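Local coordinates for nourseothricin acetyltransferase (Streptomyces noursei, PDB 5C82), which probably inactivates the antibiotic nourseothricin by transferring an acetyl group to it, as a member of the GNAT acetyltransferase family, at residues F94-Y99 and T107-E112. The protein carries 1 engineered substitution. Sequence-based numbering, arbitrary orientation.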
ATOM      1  N   PHE A  94     -20.072  -5.062  -9.527  1.00 19.55           N
ATOM      2  CA  PHE A  94     -19.066  -4.341 -10.308  1.00 18.98           C
ATOM      3  C   PHE A  94     -17.667  -4.605  -9.787  1.00 22.77           C
ATOM      4  O   PHE A  94     -17.490  -5.015  -8.638  1.00 24.32           O
ATOM      5  CB  PHE A  94     -19.365  -2.810 -10.353  1.00 20.37           C
ATOM      6  CG  PHE A  94     -19.217  -2.101  -9.026  1.00 20.85           C
ATOM      7  CD1 PHE A  94     -20.288  -2.015  -8.142  1.00 22.08           C
ATOM      8  CD2 PHE A  94     -18.002  -1.523  -8.657  1.00 22.80           C
ATOM      9  CE1 PHE A  94     -20.145  -1.385  -6.904  1.00 24.00           C
ATOM     10  CE2 PHE A  94     -17.854  -0.901  -7.410  1.00 25.47           C
ATOM     11  CZ  PHE A  94     -18.927  -0.833  -6.541  1.00 23.24           C
ATOM     12  N   VAL A  95     -16.675  -4.320 -10.606  1.00 18.82           N
ATOM     13  CA  VAL A  95     -15.253  -4.421 -10.230  1.00 18.28           C
ATOM     14  C   VAL A  95     -14.533  -3.240 -10.893  1.00 21.13           C
ATOM     15  O   VAL A  95     -14.752  -2.951 -12.077  1.00 19.56           O
ATOM     16  CB  VAL A  95     -14.590  -5.812 -10.542  1.00 21.51           C
ATOM     17  CG1 VAL A  95     -14.511  -6.101 -12.040  1.00 20.43           C
ATOM     18  CG2 VAL A  95     -13.208  -5.928  -9.901  1.00 21.38           C
ATOM     19  N   VAL A  96     -13.732  -2.532 -10.112  1.00 18.40           N
ATOM     20  CA  VAL A  96     -12.953  -1.405 -10.601  1.00 17.52           C
ATOM     21  C   VAL A  96     -11.521  -1.893 -10.535  1.00 21.85           C
ATOM     22  O   VAL A  96     -11.085  -2.408  -9.495  1.00 20.77           O
ATOM     23  CB  VAL A  96     -13.174  -0.088  -9.783  1.00 19.93           C
ATOM     24  CG1 VAL A  96     -12.396   1.085 -10.394  1.00 18.98           C
ATOM     25  CG2 VAL A  96     -14.658   0.254  -9.654  1.00 19.34           C
ATOM     26  N   VAL A  97     -10.805  -1.757 -11.650  1.00 18.44           N
ATOM     27  CA  VAL A  97      -9.413  -2.159 -11.784  1.00 18.04           C
ATOM     28  C   VAL A  97      -8.565  -0.997 -12.256  1.00 27.06           C
ATOM     29  O   VAL A  97      -9.050  -0.101 -12.961  1.00 27.61           O
ATOM     30  CB  VAL A  97      -9.195  -3.454 -12.627  1.00 21.20           C
ATOM     31  CG1 VAL A  97     -10.014  -4.623 -12.077  1.00 20.18           C
ATOM     32  CG2 VAL A  97      -9.464  -3.247 -14.126  1.00 20.92           C
ATOM     33  N   SER A  98      -7.297  -1.009 -11.846  1.00 25.19           N
ATOM     34  CA  SER A  98      -6.304  -0.013 -12.216  1.00 25.26           C
ATOM     35  C   SER A  98      -4.994  -0.769 -12.478  1.00 29.58           C
ATOM     36  O   SER A  98      -4.652  -1.674 -11.721  1.00 28.90           O
ATOM     37  CB  SER A  98      -6.135   0.994 -11.084  1.00 28.54           C
ATOM     38  OG  SER A  98      -4.939   1.735 -11.235  1.00 41.92           O
ATOM     39  N   TYR A  99      -4.273  -0.406 -13.544  1.00 26.02           N
ATOM     40  CA  TYR A  99      -3.019  -1.067 -13.891  1.00 25.35           C
ATOM     41  C   TYR A  99      -1.808  -0.161 -13.668  1.00 32.54           C
ATOM     42  O   TYR A  99      -1.833   1.011 -14.057  1.00 32.78           O
ATOM     43  CB  TYR A  99      -3.042  -1.552 -15.343  1.00 24.34           C
ATOM     44  CG  TYR A  99      -1.781  -2.298 -15.725  1.00 24.23           C
ATOM     45  CD1 TYR A  99      -1.486  -3.539 -15.163  1.00 24.45           C
ATOM     46  CD2 TYR A  99      -0.871  -1.756 -16.631  1.00 24.46           C
ATOM     47  CE1 TYR A  99      -0.317  -4.218 -15.490  1.00 22.89           C
ATOM     48  CE2 TYR A  99       0.296  -2.432 -16.973  1.00 24.61           C
ATOM     49  CZ  TYR A  99       0.558  -3.673 -16.411  1.00 27.31           C
ATOM     50  OH  TYR A  99       1.712  -4.345 -16.713  1.00 25.10           O
ATOM     51  N   THR A 107      -4.350  -3.707  -9.903  1.00 16.62           N
ATOM     52  CA  THR A 107      -4.985  -3.474  -8.611  1.00 17.36           C
ATOM     53  C   THR A 107      -6.491  -3.583  -8.761  1.00 22.48           C
ATOM     54  O   THR A 107      -7.086  -2.957  -9.639  1.00 23.06           O
ATOM     55  CB  THR A 107      -4.516  -2.108  -8.035  1.00 23.49           C
ATOM     56  OG1 THR A 107      -3.151  -2.247  -7.651  1.00 20.06           O
ATOM     57  CG2 THR A 107      -5.345  -1.630  -6.821  1.00 21.04           C
ATOM     58  N   VAL A 108      -7.107  -4.376  -7.910  1.00 20.05           N
ATOM     59  CA  VAL A 108      -8.565  -4.488  -7.875  1.00 20.63           C
ATOM     60  C   VAL A 108      -8.930  -3.423  -6.845  1.00 27.25           C
ATOM     61  O   VAL A 108      -8.766  -3.653  -5.642  1.00 30.52           O
ATOM     62  CB  VAL A 108      -9.048  -5.921  -7.480  1.00 23.85           C
ATOM     63  CG1 VAL A 108     -10.570  -5.987  -7.430  1.00 23.38           C
ATOM     64  CG2 VAL A 108      -8.487  -6.987  -8.431  1.00 23.41           C
ATOM     65  N   GLU A 109      -9.278  -2.218  -7.313  1.00 23.49           N
ATOM     66  CA  GLU A 109      -9.574  -1.072  -6.428  1.00 23.01           C
ATOM     67  C   GLU A 109     -10.800  -1.313  -5.575  1.00 28.15           C
ATOM     68  O   GLU A 109     -10.813  -1.003  -4.385  1.00 28.30           O
ATOM     69  CB  GLU A 109      -9.774   0.219  -7.232  1.00 23.89           C
ATOM     70  CG  GLU A 109      -8.647   0.558  -8.184  1.00 31.89           C
ATOM     71  CD  GLU A 109      -7.584   1.489  -7.641  1.00 59.16           C
ATOM     72  OE1 GLU A 109      -7.220   1.362  -6.448  1.00 67.82           O
ATOM     73  OE2 GLU A 109      -7.073   2.314  -8.432  1.00 49.06           O
ATOM     74  N   ASP A 110     -11.829  -1.892  -6.183  1.00 25.42           N
ATOM     75  CA  ASP A 110     -13.097  -2.135  -5.533  1.00 24.65           C
ATOM     76  C   ASP A 110     -13.766  -3.273  -6.240  1.00 25.87           C
ATOM     77  O   ASP A 110     -13.647  -3.375  -7.447  1.00 25.01           O
ATOM     78  CB  ASP A 110     -13.957  -0.850  -5.664  1.00 27.50           C
ATOM     79  CG  ASP A 110     -15.055  -0.654  -4.623  1.00 44.28           C
ATOM     80  OD1 ASP A 110     -15.040  -1.370  -3.593  1.00 47.69           O
ATOM     81  OD2 ASP A 110     -15.925   0.214  -4.838  1.00 49.89           O
ATOM     82  N   ILE A 111     -14.458  -4.136  -5.500  1.00 22.97           N
ATOM     83  CA  ILE A 111     -15.284  -5.228  -6.037  1.00 22.57           C
ATOM     84  C   ILE A 111     -16.461  -5.392  -5.081  1.00 29.02           C
ATOM     85  O   ILE A 111     -16.249  -5.482  -3.872  1.00 30.78           O
ATOM     86  CB  ILE A 111     -14.527  -6.552  -6.371  1.00 25.19           C
ATOM     87  CG1 ILE A 111     -15.503  -7.619  -6.968  1.00 24.80           C
ATOM     88  CG2 ILE A 111     -13.699  -7.083  -5.163  1.00 25.78           C
ATOM     89  CD1 ILE A 111     -14.863  -8.905  -7.540  1.00 28.35           C
ATOM     90  N   GLU A 112     -17.686  -5.334  -5.600  1.00 25.53           N
ATOM     91  CA  GLU A 112     -18.889  -5.467  -4.783  1.00 26.00           C
ATOM     92  C   GLU A 112     -20.000  -6.182  -5.502  1.00 27.49           C
ATOM     93  O   GLU A 112     -20.201  -5.971  -6.695  1.00 28.61           O
ATOM     94  CB  GLU A 112     -19.348  -4.111  -4.224  1.00 28.52           C
ATOM     95  CG  GLU A 112     -18.890  -3.888  -2.787  1.00 41.82           C
ATOM     96  CD  GLU A 112     -18.407  -2.488  -2.471  1.00 76.44           C
ATOM     97  OE1 GLU A 112     -19.161  -1.518  -2.723  1.00 74.14           O
ATOM     98  OE2 GLU A 112     -17.292  -2.367  -1.913  1.00 80.09           O
TER
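F94 turns its ring edge to D110 and lies alongside E112 where strands 91-100 and 105-113 pair as an antiparallel hairpin in the central sheet of the GNAT fold. Its CB leaves the strand on the face it shares with V96, S98, D110 and E112. With chi1 at 68°, CG sits between the backbone N and the carbonyl carbon, and the ring leans across to the partner strand. CE1 lies 3.9 Å from E112 CB; CE2 meets D110 OD2 at 3.4 Å, an in-plane approach, with ring and carboxylate 76° apart. At the tip, F94 CZ lies 3.9 Å from E112 OE1 and also touches D110 OD2. F94 and E112 exchange two backbone hydrogen bonds, as do S98 and T107. Between them a classic beta bulge sets E109 and D110 both opposite V96: V96 N gives a nearly straight 2.8 Å bond to D110 O, whereas V96 O receives only weak bonds from E109 N and D110 N. At the bulge the E109 side chain points toward the partner strand, and its OE2 comes close to S98 CB. The face of V95, V97, V108 and I111 is apolar: V95 CG2 packs 3.6 Å from V108 CG1, and V95 also touches L126, and V108 M127, of helix 122-137. The face of F94 mixes its ring and V96 with hydroxyls and carboxylates, and there the ring edge offers D110 OD2 weakly positive C-H groups.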